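Long-range contacts in tail spike protein (Acinetobacter phage vB_AbaP_AS12, PDB 6EU4), which probably recognises and cleaves the capsular polysaccharide of Acinetobacter baumannii as the trimeric, beta-helical tailspike of the phage: residues K19-V24 against A38-Y43; S90-G95 against R120-Y125; P108-L113 against P130-S135; G148-T153 against T197-S202. One frame throughout, in Å; residues are numbered along the deposited sequence.

Contact 1 (K19-V24 against A38-Y43)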
loop_
_atom_site.group_PDB
_atom_site.type_symbol
_atom_site.label_atom_id
_atom_site.label_comp_id
_atom_site.label_asym_id
_atom_site.label_seq_id
_atom_site.Cartn_x
_atom_site.Cartn_y
_atom_site.Cartn_z
ATOM N N LYS A 19 -42.620 24.670 34.908
ATOM C CA LYS A 19 -42.136 25.141 36.200
ATOM C C LYS A 19 -40.617 25.079 36.246
ATOM O O LYS A 19 -40.014 24.106 35.786
ATOM C CB LYS A 19 -42.714 24.295 37.336
ATOM C CG LYS A 19 -42.108 24.615 38.705
ATOM C CD LYS A 19 -42.820 23.885 39.846
ATOM C CE LYS A 19 -42.486 24.484 41.219
ATOM N NZ LYS A 19 -42.613 25.976 41.265
ATOM N N ILE A 20 -40.000 26.114 36.829
ATOM C CA ILE A 20 -38.549 26.181 36.978
ATOM C C ILE A 20 -38.147 25.486 38.270
ATOM O O ILE A 20 -38.778 25.666 39.313
ATOM C CB ILE A 20 -38.060 27.641 36.978
ATOM C CG1 ILE A 20 -38.327 28.318 35.635
ATOM C CG2 ILE A 20 -36.577 27.717 37.311
ATOM C CD1 ILE A 20 -38.218 29.846 35.723
ATOM N N VAL A 21 -37.061 24.724 38.203
ATOM C CA VAL A 21 -36.465 24.050 39.349
ATOM C C VAL A 21 -34.973 24.349 39.319
ATOM O O VAL A 21 -34.351 24.286 38.258
ATOM C CB VAL A 21 -36.738 22.531 39.291
ATOM C CG1 VAL A 21 -36.004 21.789 40.404
ATOM C CG2 VAL A 21 -38.257 22.266 39.351
ATOM N N ASN A 22 -34.390 24.688 40.472
ATOM C CA ASN A 22 -32.986 25.102 40.456
ATOM C C ASN A 22 -32.050 23.925 40.177
ATOM O O ASN A 22 -31.179 24.007 39.300
ATOM C CB ASN A 22 -32.619 25.777 41.778
ATOM C CG ASN A 22 -33.241 27.159 41.923
ATOM O OD1 ASN A 22 -33.586 27.819 40.938
ATOM N ND2 ASN A 22 -33.382 27.603 43.159
ATOM N N THR A 23 -32.220 22.821 40.912
ATOM C CA THR A 23 -31.310 21.678 40.887
ATOM C C THR A 23 -32.120 20.390 40.905
ATOM O O THR A 23 -33.303 20.392 41.244
ATOM C CB THR A 23 -30.368 21.668 42.100
ATOM O OG1 THR A 23 -31.124 21.358 43.273
ATOM C CG2 THR A 23 -29.692 23.011 42.278
ATOM N N VAL A 24 -31.477 19.269 40.555
ATOM C CA VAL A 24 -32.215 18.012 40.634
ATOM C C VAL A 24 -32.514 17.629 42.082
ATOM O O VAL A 24 -33.477 16.892 42.327
ATOM C CB VAL A 24 -31.488 16.864 39.910
ATOM C CG1 VAL A 24 -31.340 17.193 38.434
ATOM C CG2 VAL A 24 -30.143 16.569 40.554
ATOM N N ALA A 38 -41.174 20.283 34.212
ATOM C CA ALA A 38 -40.265 21.201 34.872
ATOM C C ALA A 38 -39.020 21.399 34.016
ATOM O O ALA A 38 -38.623 20.512 33.255
ATOM C CB ALA A 38 -39.850 20.679 36.254
ATOM N N TYR A 39 -38.410 22.570 34.152
ATOM C CA TYR A 39 -37.106 22.865 33.574
ATOM C C TYR A 39 -36.103 22.998 34.709
ATOM O O TYR A 39 -36.242 23.884 35.555
ATOM C CB TYR A 39 -37.139 24.145 32.741
ATOM C CG TYR A 39 -35.806 24.459 32.099
ATOM C CD1 TYR A 39 -35.415 23.823 30.930
ATOM C CD2 TYR A 39 -34.935 25.375 32.670
ATOM C CE1 TYR A 39 -34.188 24.095 30.339
ATOM C CE2 TYR A 39 -33.720 25.660 32.090
ATOM C CZ TYR A 39 -33.349 25.018 30.926
ATOM O OH TYR A 39 -32.133 25.300 30.356
ATOM N N VAL A 40 -35.096 22.123 34.725
ATOM C CA VAL A 40 -34.056 22.155 35.746
ATOM C C VAL A 40 -32.879 22.966 35.217
ATOM O O VAL A 40 -32.335 22.664 34.147
ATOM C CB VAL A 40 -33.619 20.732 36.137
ATOM C CG1 VAL A 40 -32.511 20.777 37.191
ATOM C CG2 VAL A 40 -34.807 19.924 36.663
ATOM N N LYS A 41 -32.475 23.990 35.975
ATOM C CA LYS A 41 -31.423 24.895 35.517
ATOM C C LYS A 41 -30.100 24.160 35.362
ATOM O O LYS A 41 -29.405 24.301 34.349
ATOM C CB LYS A 41 -31.263 26.057 36.493
ATOM C CG LYS A 41 -32.482 26.918 36.672
ATOM C CD LYS A 41 -32.164 28.053 37.637
ATOM C CE LYS A 41 -33.381 28.814 38.057
ATOM N NZ LYS A 41 -33.035 29.849 39.089
ATOM N N GLY A 42 -29.727 23.381 36.371
ATOM C CA GLY A 42 -28.501 22.610 36.326
ATOM C C GLY A 42 -28.594 21.482 37.320
ATOM O O GLY A 42 -29.427 21.505 38.228
ATOM N N TYR A 43 -27.756 20.462 37.119
ATOM C CA TYR A 43 -27.792 19.320 38.025
ATOM C C TYR A 43 -27.472 19.774 39.440
ATOM O O TYR A 43 -28.190 19.445 40.401
ATOM C CB TYR A 43 -26.810 18.231 37.558
ATOM C CG TYR A 43 -27.039 16.883 38.219
ATOM C CD1 TYR A 43 -26.604 16.642 39.510
ATOM C CD2 TYR A 43 -27.698 15.858 37.545
ATOM C CE1 TYR A 43 -26.806 15.419 40.123
ATOM C CE2 TYR A 43 -27.910 14.622 38.146
ATOM C CZ TYR A 43 -27.460 14.412 39.446
ATOM O OH TYR A 43 -27.646 13.203 40.069
#

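Contact 2 (S90-G95 against R120-Y125)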
loop_
_atom_site.group_PDB
_atom_site.type_symbol
_atom_site.label_atom_id
_atom_site.label_comp_id
_atom_site.label_asym_id
_atom_site.label_seq_id
_atom_site.Cartn_x
_atom_site.Cartn_y
_atom_site.Cartn_z
ATOM N N SER A 90 -24.749 14.065 28.347
ATOM C CA SER A 90 -23.410 14.285 28.862
ATOM C C SER A 90 -23.310 13.726 30.282
ATOM O O SER A 90 -24.321 13.622 30.974
ATOM C CB SER A 90 -23.080 15.780 28.875
ATOM O OG SER A 90 -23.156 16.328 27.562
ATOM N N PRO A 91 -22.115 13.358 30.743
ATOM C CA PRO A 91 -21.990 12.882 32.132
ATOM C C PRO A 91 -22.571 13.849 33.161
ATOM O O PRO A 91 -23.046 13.409 34.216
ATOM C CB PRO A 91 -20.475 12.704 32.295
ATOM C CG PRO A 91 -19.996 12.415 30.915
ATOM C CD PRO A 91 -20.840 13.261 30.014
ATOM N N GLU A 92 -22.547 15.151 32.868
ATOM C CA GLU A 92 -23.163 16.159 33.728
ATOM C C GLU A 92 -24.625 15.851 34.028
ATOM O O GLU A 92 -25.110 16.161 35.121
ATOM C CB GLU A 92 -23.081 17.557 33.077
ATOM C CG GLU A 92 -21.705 18.109 32.829
ATOM C CD GLU A 92 -21.140 17.685 31.465
ATOM O OE1 GLU A 92 -20.763 16.511 31.321
ATOM O OE2 GLU A 92 -21.080 18.530 30.549
ATOM N N HIS A 93 -25.351 15.265 33.068
ATOM C CA HIS A 93 -26.771 14.986 33.265
ATOM C C HIS A 93 -27.008 13.931 34.335
ATOM O O HIS A 93 -28.123 13.838 34.863
ATOM C CB HIS A 93 -27.412 14.546 31.948
ATOM C CG HIS A 93 -27.528 15.652 30.945
ATOM N ND1 HIS A 93 -26.731 15.734 29.824
ATOM C CD2 HIS A 93 -28.334 16.739 30.916
ATOM C CE1 HIS A 93 -27.054 16.817 29.138
ATOM N NE2 HIS A 93 -28.021 17.448 29.783
ATOM N N ALA A 94 -25.989 13.148 34.664
ATOM C CA ALA A 94 -26.074 12.133 35.702
ATOM C C ALA A 94 -25.345 12.556 36.970
ATOM O O ALA A 94 -25.250 11.762 37.913
ATOM C CB ALA A 94 -25.506 10.810 35.182
ATOM N N GLY A 95 -24.833 13.784 37.024
ATOM C CA GLY A 95 -24.186 14.296 38.220
ATOM C C GLY A 95 -22.676 14.406 38.167
ATOM O O GLY A 95 -22.052 14.629 39.220
ATOM N N ARG A 120 -21.725 12.699 25.037
ATOM C CA ARG A 120 -20.843 13.812 24.731
ATOM C C ARG A 120 -19.963 14.138 25.934
ATOM O O ARG A 120 -20.457 14.281 27.060
ATOM C CB ARG A 120 -21.654 15.040 24.325
ATOM C CG ARG A 120 -22.263 14.915 22.925
ATOM C CD ARG A 120 -21.242 15.228 21.812
ATOM N NE ARG A 120 -21.051 16.676 21.735
ATOM C CZ ARG A 120 -19.985 17.333 22.178
ATOM N NH1 ARG A 120 -18.937 16.684 22.702
ATOM N NH2 ARG A 120 -19.963 18.663 22.092
ATOM N N LEU A 121 -18.667 14.262 25.692
ATOM C CA LEU A 121 -17.707 14.658 26.716
ATOM C C LEU A 121 -17.330 16.120 26.507
ATOM O O LEU A 121 -16.891 16.504 25.420
ATOM C CB LEU A 121 -16.466 13.766 26.657
ATOM C CG LEU A 121 -16.748 12.262 26.804
ATOM C CD1 LEU A 121 -15.447 11.448 26.762
ATOM C CD2 LEU A 121 -17.550 11.931 28.066
ATOM N N ASN A 122 -17.487 16.931 27.554
ATOM C CA ASN A 122 -17.407 18.382 27.423
ATOM C C ASN A 122 -16.307 19.010 28.265
ATOM O O ASN A 122 -16.270 20.238 28.413
ATOM C CB ASN A 122 -18.756 18.974 27.792
ATOM C CG ASN A 122 -19.868 18.345 27.010
ATOM O OD1 ASN A 122 -19.731 18.124 25.801
ATOM N ND2 ASN A 122 -20.961 18.019 27.686
ATOM N N GLY A 123 -15.418 18.201 28.810
ATOM C CA GLY A 123 -14.315 18.691 29.608
ATOM C C GLY A 123 -13.630 17.489 30.215
ATOM O O GLY A 123 -13.809 16.370 29.736
ATOM N N LEU A 124 -12.855 17.727 31.267
ATOM C CA LEU A 124 -12.155 16.652 31.957
ATOM C C LEU A 124 -12.981 16.194 33.149
ATOM O O LEU A 124 -13.448 17.012 33.960
ATOM C CB LEU A 124 -10.779 17.089 32.424
ATOM C CG LEU A 124 -9.847 17.498 31.288
ATOM C CD1 LEU A 124 -8.581 18.150 31.864
ATOM C CD2 LEU A 124 -9.535 16.303 30.377
ATOM N N TYR A 125 -13.153 14.891 33.246
ATOM C CA TYR A 125 -13.851 14.265 34.356
ATOM C C TYR A 125 -12.853 13.390 35.098
ATOM O O TYR A 125 -12.085 12.657 34.470
ATOM C CB TYR A 125 -15.009 13.422 33.860
ATOM C CG TYR A 125 -15.941 14.123 32.908
ATOM C CD1 TYR A 125 -17.030 14.853 33.368
ATOM C CD2 TYR A 125 -15.730 14.052 31.540
ATOM C CE1 TYR A 125 -17.901 15.487 32.477
ATOM C CE2 TYR A 125 -16.591 14.674 30.641
ATOM C CZ TYR A 125 -17.662 15.381 31.104
ATOM O OH TYR A 125 -18.491 15.998 30.196
#

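Contact 3 (P108-L113 against P130-S135)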
loop_
_atom_site.group_PDB
_atom_site.type_symbol
_atom_site.label_atom_id
_atom_site.label_comp_id
_atom_site.label_asym_id
_atom_site.label_seq_id
_atom_site.Cartn_x
_atom_site.Cartn_y
_atom_site.Cartn_z
ATOM N N PRO A 108 -21.499 8.870 37.849
ATOM C CA PRO A 108 -22.237 9.499 36.738
ATOM C C PRO A 108 -21.741 9.083 35.369
ATOM O O PRO A 108 -22.562 8.865 34.465
ATOM C CB PRO A 108 -22.016 11.003 36.965
ATOM C CG PRO A 108 -21.645 11.145 38.352
ATOM C CD PRO A 108 -21.038 9.867 38.831
ATOM N N ILE A 109 -20.419 9.016 35.168
ATOM C CA ILE A 109 -19.894 8.594 33.867
ATOM C C ILE A 109 -20.416 7.210 33.539
ATOM O O ILE A 109 -20.883 6.940 32.426
ATOM C CB ILE A 109 -18.356 8.605 33.859
ATOM C CG1 ILE A 109 -17.793 10.032 33.882
ATOM C CG2 ILE A 109 -17.795 7.851 32.620
ATOM C CD1 ILE A 109 -16.370 10.070 34.359
ATOM N N GLN A 110 -20.325 6.305 34.509
ATOM C CA GLN A 110 -20.722 4.933 34.244
ATOM C C GLN A 110 -22.190 4.855 33.850
ATOM O O GLN A 110 -22.552 4.117 32.923
ATOM C CB GLN A 110 -20.436 4.064 35.471
ATOM C CG GLN A 110 -20.557 2.584 35.189
ATOM C CD GLN A 110 -19.617 2.150 34.083
ATOM O OE1 GLN A 110 -18.397 2.086 34.277
ATOM N NE2 GLN A 110 -20.169 1.917 32.896
ATOM N N LYS A 111 -23.046 5.626 34.529
ATOM C CA LYS A 111 -24.469 5.624 34.197
ATOM C C LYS A 111 -24.714 6.038 32.751
ATOM O O LYS A 111 -25.547 5.429 32.066
ATOM C CB LYS A 111 -25.232 6.546 35.146
ATOM C CG LYS A 111 -25.402 5.967 36.544
ATOM C CD LYS A 111 -26.030 6.957 37.473
ATOM C CE LYS A 111 -26.179 6.355 38.860
ATOM N NZ LYS A 111 -26.722 7.330 39.830
ATOM N N VAL A 112 -24.020 7.070 32.263
ATOM C CA VAL A 112 -24.339 7.502 30.901
ATOM C C VAL A 112 -23.731 6.542 29.882
ATOM O O VAL A 112 -24.303 6.344 28.807
ATOM C CB VAL A 112 -23.918 8.960 30.614
ATOM C CG1 VAL A 112 -24.627 9.927 31.569
ATOM C CG2 VAL A 112 -22.425 9.145 30.659
ATOM N N LEU A 113 -22.605 5.900 30.205
ATOM C CA LEU A 113 -21.991 4.977 29.251
ATOM C C LEU A 113 -22.858 3.756 28.968
ATOM O O LEU A 113 -22.723 3.151 27.896
ATOM C CB LEU A 113 -20.621 4.518 29.752
ATOM C CG LEU A 113 -19.550 5.602 29.781
ATOM C CD1 LEU A 113 -18.215 5.017 30.198
ATOM C CD2 LEU A 113 -19.423 6.309 28.435
ATOM N N PRO A 130 -12.075 2.459 37.203
ATOM C CA PRO A 130 -12.271 2.398 35.752
ATOM C C PRO A 130 -13.744 2.579 35.420
ATOM O O PRO A 130 -14.628 2.294 36.236
ATOM C CB PRO A 130 -11.785 0.985 35.379
ATOM C CG PRO A 130 -11.041 0.484 36.604
ATOM C CD PRO A 130 -11.711 1.141 37.753
ATOM N N VAL A 131 -14.008 3.018 34.189
ATOM C CA VAL A 131 -15.360 3.054 33.643
ATOM C C VAL A 131 -15.383 2.141 32.434
ATOM O O VAL A 131 -14.386 2.037 31.712
ATOM C CB VAL A 131 -15.817 4.481 33.285
ATOM C CG1 VAL A 131 -15.875 5.335 34.572
ATOM C CG2 VAL A 131 -14.899 5.144 32.247
ATOM N N TYR A 132 -16.493 1.439 32.252
ATOM C CA TYR A 132 -16.588 0.459 31.188
ATOM C C TYR A 132 -17.688 0.825 30.202
ATOM O O TYR A 132 -18.624 1.571 30.504
ATOM C CB TYR A 132 -16.821 -0.950 31.766
ATOM C CG TYR A 132 -18.177 -1.160 32.405
ATOM C CD1 TYR A 132 -19.288 -1.505 31.639
ATOM C CD2 TYR A 132 -18.346 -1.004 33.773
ATOM C CE1 TYR A 132 -20.534 -1.688 32.234
ATOM C CE2 TYR A 132 -19.584 -1.188 34.365
ATOM C CZ TYR A 132 -20.662 -1.535 33.586
ATOM O OH TYR A 132 -21.891 -1.707 34.160
ATOM N N TYR A 133 -17.543 0.294 28.995
ATOM C CA TYR A 133 -18.579 0.373 27.991
ATOM C C TYR A 133 -18.783 -1.018 27.413
ATOM O O TYR A 133 -17.891 -1.866 27.482
ATOM C CB TYR A 133 -18.211 1.389 26.901
ATOM C CG TYR A 133 -16.924 1.086 26.136
ATOM C CD1 TYR A 133 -15.676 1.394 26.666
ATOM C CD2 TYR A 133 -16.964 0.520 24.860
ATOM C CE1 TYR A 133 -14.512 1.123 25.963
ATOM C CE2 TYR A 133 -15.790 0.250 24.154
ATOM C CZ TYR A 133 -14.573 0.548 24.710
ATOM O OH TYR A 133 -13.409 0.287 24.012
ATOM N N ASN A 134 -19.975 -1.246 26.837
ATOM C CA ASN A 134 -20.322 -2.549 26.297
ATOM C C ASN A 134 -20.351 -2.463 24.792
ATOM O O ASN A 134 -19.287 -2.522 24.147
ATOM C CB ASN A 134 -21.657 -3.043 26.885
ATOM C CG ASN A 134 -21.652 -3.125 28.403
ATOM O OD1 ASN A 134 -22.556 -2.598 29.058
ATOM N ND2 ASN A 134 -20.656 -3.805 28.970
ATOM N N SER A 135 -21.517 -2.364 24.159
ATOM C CA SER A 135 -21.634 -2.400 22.710
ATOM C C SER A 135 -22.579 -1.303 22.249
ATOM O O SER A 135 -23.367 -0.761 23.028
ATOM C CB SER A 135 -22.123 -3.781 22.252
ATOM O OG SER A 135 -21.095 -4.731 22.489
HETATM O O HOH W 1 -17.304 2.008 36.714
HETATM O O HOH W 2 -21.943 0.785 26.678
#

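Contact 4 (G148-T153 against T197-S202)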
loop_
_atom_site.group_PDB
_atom_site.type_symbol
_atom_site.label_atom_id
_atom_site.label_comp_id
_atom_site.label_asym_id
_atom_site.label_seq_id
_atom_site.Cartn_x
_atom_site.Cartn_y
_atom_site.Cartn_z
ATOM N N GLY A 148 -12.070 14.297 28.329
ATOM C CA GLY A 148 -11.659 12.950 28.651
ATOM C C GLY A 148 -11.706 12.679 30.136
ATOM O O GLY A 148 -12.343 13.402 30.897
ATOM N N PHE A 149 -11.026 11.593 30.501
ATOM C CA PHE A 149 -11.105 11.014 31.837
ATOM C C PHE A 149 -9.717 11.004 32.452
ATOM O O PHE A 149 -8.763 10.548 31.812
ATOM C CB PHE A 149 -11.642 9.579 31.803
ATOM C CG PHE A 149 -13.003 9.444 31.182
ATOM C CD1 PHE A 149 -13.994 10.383 31.417
ATOM C CD2 PHE A 149 -13.293 8.372 30.359
ATOM C CE1 PHE A 149 -15.261 10.259 30.831
ATOM C CE2 PHE A 149 -14.557 8.251 29.757
ATOM C CZ PHE A 149 -15.538 9.208 30.003
ATOM N N ILE A 150 -9.629 11.468 33.698
ATOM C CA ILE A 150 -8.398 11.468 34.475
ATOM C C ILE A 150 -8.608 10.524 35.652
ATOM O O ILE A 150 -9.428 10.797 36.535
ATOM C CB ILE A 150 -8.039 12.875 34.962
ATOM C CG1 ILE A 150 -8.100 13.874 33.795
ATOM C CG2 ILE A 150 -6.670 12.868 35.621
ATOM C CD1 ILE A 150 -7.093 13.606 32.706
ATOM N N LYS A 151 -7.866 9.426 35.675
ATOM C CA LYS A 151 -7.991 8.453 36.744
ATOM C C LYS A 151 -6.995 8.772 37.852
ATOM O O LYS A 151 -5.806 8.966 37.580
ATOM C CB LYS A 151 -7.751 7.048 36.201
ATOM C CG LYS A 151 -7.902 6.008 37.288
ATOM C CD LYS A 151 -8.563 4.774 36.777
ATOM C CE LYS A 151 -8.850 3.802 37.895
ATOM N NZ LYS A 151 -7.699 2.950 38.148
ATOM N N THR A 152 -7.477 8.795 39.098
ATOM C CA THR A 152 -6.715 9.310 40.231
ATOM C C THR A 152 -6.214 8.231 41.180
ATOM O O THR A 152 -5.591 8.559 42.204
ATOM C CB THR A 152 -7.570 10.288 41.041
ATOM O OG1 THR A 152 -8.666 9.580 41.627
ATOM C CG2 THR A 152 -8.111 11.403 40.147
ATOM N N THR A 153 -6.502 6.975 40.901
ATOM C CA THR A 153 -6.134 5.857 41.759
ATOM C C THR A 153 -5.697 4.693 40.886
ATOM O O THR A 153 -5.826 4.725 39.655
ATOM C CB THR A 153 -7.306 5.355 42.608
ATOM O OG1 THR A 153 -8.197 4.629 41.737
ATOM C CG2 THR A 153 -8.048 6.496 43.297
ATOM N N THR A 197 -9.285 12.085 25.675
ATOM C CA THR A 197 -8.075 11.527 26.247
ATOM C C THR A 197 -8.403 10.671 27.468
ATOM O O THR A 197 -9.418 10.873 28.141
ATOM C CB THR A 197 -7.091 12.650 26.619
ATOM O OG1 THR A 197 -5.876 12.088 27.120
ATOM C CG2 THR A 197 -7.695 13.571 27.707
ATOM N N LEU A 198 -7.534 9.694 27.718
ATOM C CA LEU A 198 -7.578 8.822 28.891
ATOM C C LEU A 198 -6.213 8.936 29.547
ATOM O O LEU A 198 -5.209 8.545 28.940
ATOM C CB LEU A 198 -7.839 7.361 28.500
ATOM C CG LEU A 198 -9.110 7.066 27.713
ATOM C CD1 LEU A 198 -9.099 5.630 27.200
ATOM C CD2 LEU A 198 -10.302 7.306 28.595
ATOM N N GLN A 199 -6.153 9.480 30.757
ATOM C CA GLN A 199 -4.869 9.665 31.421
ATOM C C GLN A 199 -4.962 9.315 32.895
ATOM O O GLN A 199 -5.992 9.532 33.534
ATOM C CB GLN A 199 -4.377 11.122 31.296
ATOM C CG GLN A 199 -4.277 11.601 29.864
ATOM C CD GLN A 199 -3.676 12.988 29.752
ATOM O OE1 GLN A 199 -2.972 13.455 30.663
ATOM N NE2 GLN A 199 -3.958 13.663 28.640
ATOM N N TYR A 200 -3.850 8.821 33.443
ATOM C CA TYR A 200 -3.689 8.812 34.891
ATOM C C TYR A 200 -3.200 10.172 35.368
ATOM O O TYR A 200 -2.521 10.894 34.638
ATOM C CB TYR A 200 -2.694 7.746 35.343
ATOM C CG TYR A 200 -3.270 6.361 35.287
ATOM C CD1 TYR A 200 -3.233 5.633 34.116
ATOM C CD2 TYR A 200 -3.881 5.800 36.396
ATOM C CE1 TYR A 200 -3.790 4.355 34.046
ATOM C CE2 TYR A 200 -4.433 4.527 36.343
ATOM C CZ TYR A 200 -4.385 3.815 35.157
ATOM O OH TYR A 200 -4.943 2.557 35.103
ATOM N N ASP A 201 -3.589 10.523 36.592
ATOM C CA ASP A 201 -2.955 11.602 37.344
ATOM C C ASP A 201 -1.443 11.392 37.350
ATOM O O ASP A 201 -0.955 10.372 37.833
ATOM C CB ASP A 201 -3.533 11.598 38.762
ATOM C CG ASP A 201 -3.002 12.728 39.652
ATOM O OD1 ASP A 201 -2.027 13.423 39.289
ATOM O OD2 ASP A 201 -3.604 12.906 40.739
ATOM N N SER A 202 -0.696 12.337 36.760
ATOM C CA SER A 202 0.743 12.142 36.592
ATOM C C SER A 202 1.457 11.981 37.923
ATOM O O SER A 202 2.570 11.447 37.951
ATOM C CB SER A 202 1.368 13.316 35.820
ATOM O OG SER A 202 1.287 14.504 36.599
HETATM O O HOH W 3 -4.192 10.923 42.463
#

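Contact 1 (K19-V24 against A38-Y43)
Three backbone hydrogen bonds join strand 19-21 to strand 38-40 in parallel register: Tyr39 N gives to Lys19 O, Val21 N to Tyr39 O, and Lys41 N to Val21 O (3.0 Å, N to O). Beyond the strands the pairing thins to a weak bond from Gly42 N to Asn22 O and another from Val24 N to Tyr43 O (3.3 Å). Among side chains, the polar link is Lys41 NZ to Asn22 OD1 at 2.8 Å. The extended lysine runs alongside Asn22, and its ammonium also reaches Gly35 O of the second subunit, so this bond sits at a subunit boundary. Apolar contacts gather on the face carrying Val21, Ala38 and Val40, where Val21 CG2 meets Ala38 CB at 3.8 Å. Val24 turns one methyl, CG1, to Val40 CG1 and sets the other over the Tyr43 ring: CG2 lies 3.5 Å from the centroid, nearly on the ring normal, a CH-pi contact. Tyr43 OH is held by Gly73 O. Tyr39 points to the other face, the nearest atom of its side chain about 4 Å from a bound zinc ion and its ring edge-to-face with His60. The pair is the parallel part of a small mixed sheet at the N-terminal end of the spike, and Ile20 carries backbone bonding on to the second subunit.

Contact 2 (S90-G95 against R120-Y125)
Arg120 meets Ser90 and Pro91 mainly through its backbone: its carbonyl O lies 3.1 Å from Pro91 CD and accepts a CA-H...O contact from Ser90, while the doubly bent side chain turns off to bond Glu140 O through NH1. At Leu121 the touch is apolar, CD2 resting 3.8 Å from Pro91 CG, with the two side chains nearly perpendicular. Asn122 carries much of the polar contact. Its ND2 gives one hydrogen to Ser90 OG (2.8 Å) and the other to Glu92 OE2 (2.9 Å); the second bond is almost straight at 177° and comes in on the syn side of the carboxylate, which a bend at chi2 (88°) folds back toward the asparagine. Both acceptors lie close to the amide plane, which should fix the rotation of that group, and Ser90 OG is also bonded to Asn86 OD1 of the second subunit. The segment 120-125 rounds a corner between strands 118-121 and 124-127, at the N-terminal end of what appears to be a right-handed parallel beta-helix, and the 3-10 turn 91-94 packs against that corner. After Gly123 and Leu124, Tyr125 brings its ring back against the turn. Pro91 CG sits over one ring face, offset toward the rim, in a CH-pi contact 4.1 Å from the centroid. The hydroxyl gives its proton to Glu92 OE1 (2.6 Å from OH), approaching from above the carboxylate plane, and accepts from Asn122 N at 3.0 Å.

Contact 3 (P108-L113 against P130-S135)
Gln110 docks its side-chain amide on the backbone of Tyr132 through two hydrogen bonds. Tyr132 N gives to Gln110 OE1 (2.9 Å), arriving in the carbonyl plane on a lone pair, and Gln110 NE2 gives to Tyr132 O (2.9 Å) along a nearly straight line. One residue's donor and acceptor are thus both met by a single amide, much as a neighbouring strand would meet them. OE1 has a second donor in a water that also gives to Pro130 O, 2.7 Å from the water oxygen, so the amide oxygen and the proline carbonyl share one bridging molecule. A second water accepts from Asn134 N and donates to Leu113 O, linking the last helical residue of the segment to the chain just past the strand.

The bend of Gln110 at chi2 (58°) lays its amide on one face of the Tyr132 ring: the planes are 20° apart, and NE2 stands 3.3 Å above the plane, over the ring centre. Tyr132 allows this by holding CG between its own N and carbonyl carbon (chi1 69°), which folds the ring back over the amide. Alongside, Val131 fits between two helix residues, CG1 meeting Ile109 CG2 at 3.7 Å and CG2 meeting Leu113 CD1 at 3.9 Å. The 108-113 part of helix 106-113 runs almost parallel to strand 131-133, which pairs on with strand 175-179, while Ile109 continues onto Tyr125 and Thr127 of strand 124-127 and onto Phe149 of strand 148-151, an arrangement consistent with a helix capping the N-terminal end of the apparent beta-helix.

Contact 4 (G148-T153 against T197-S202)
Phe149 and Leu198 pack closely, side by side and pointing the same way, with CD2 of the ring 3.6 Å from CD2 of the leucine. Their backbones are joined by regular parallel bonds: Phe149 N to Thr197 O, Gln199 N to Phe149 O, Lys151 N to Gln199 O (2.8 Å) and Asp201 N to Lys151 O. Gly148 lies against Thr197, its CA 3.1 Å from the threonine O, a closeness that suits a residue without a side chain. Such in-register stacking of successive strands, continued from 124-127 and on to 219-229, is that of a parallel beta-helix, and Phe149 and Leu198 face its interior, on Met177 and Ile176. Lys151 and Tyr200 extend this inner row: Lys151 CG is 3.9 Å from Tyr200 CE2, and both polar ends converge on Asp174, a salt bridge for the lysine and a hydrogen bond for the tyrosine. Lys151 NZ also bonds Thr153 O and Asn155 O. On the other face Ile150 and Gln199 are partly exposed, and the glutamine turns NE2 to its own strand, 2.9 Å from Thr197 OG1. The loose side lies past the strands, where a water donates to both Thr152 O and Asp201 OD2, 2.7 Å from the latter, while Asp201 OD1 accepts from Ala203 N.

In the fold
From the N terminus, contact 1 closes first, joining strands 19-21 and 37-40 across a short loop, in series with all that follows. Its Tyr43 ring leans on the 90-95 turn, so the loop leaving the small N-terminal sheet packs directly on contact 2, and both contacts touch the second subunit. Contacts 2 and 3 cross: helix 106-113 lies inside the loop that contact 2 closes, but its partner strand 131-133 lies beyond it. Pro108 and Ile109 pack on Gly95 and Tyr125, locking the two together. Contact 4 closes a later, longer loop, and its strand 148-151 pairs with Tyr125 and takes Ile109 and Val131 against Phe149, tying the helix to the first beta-helical strands.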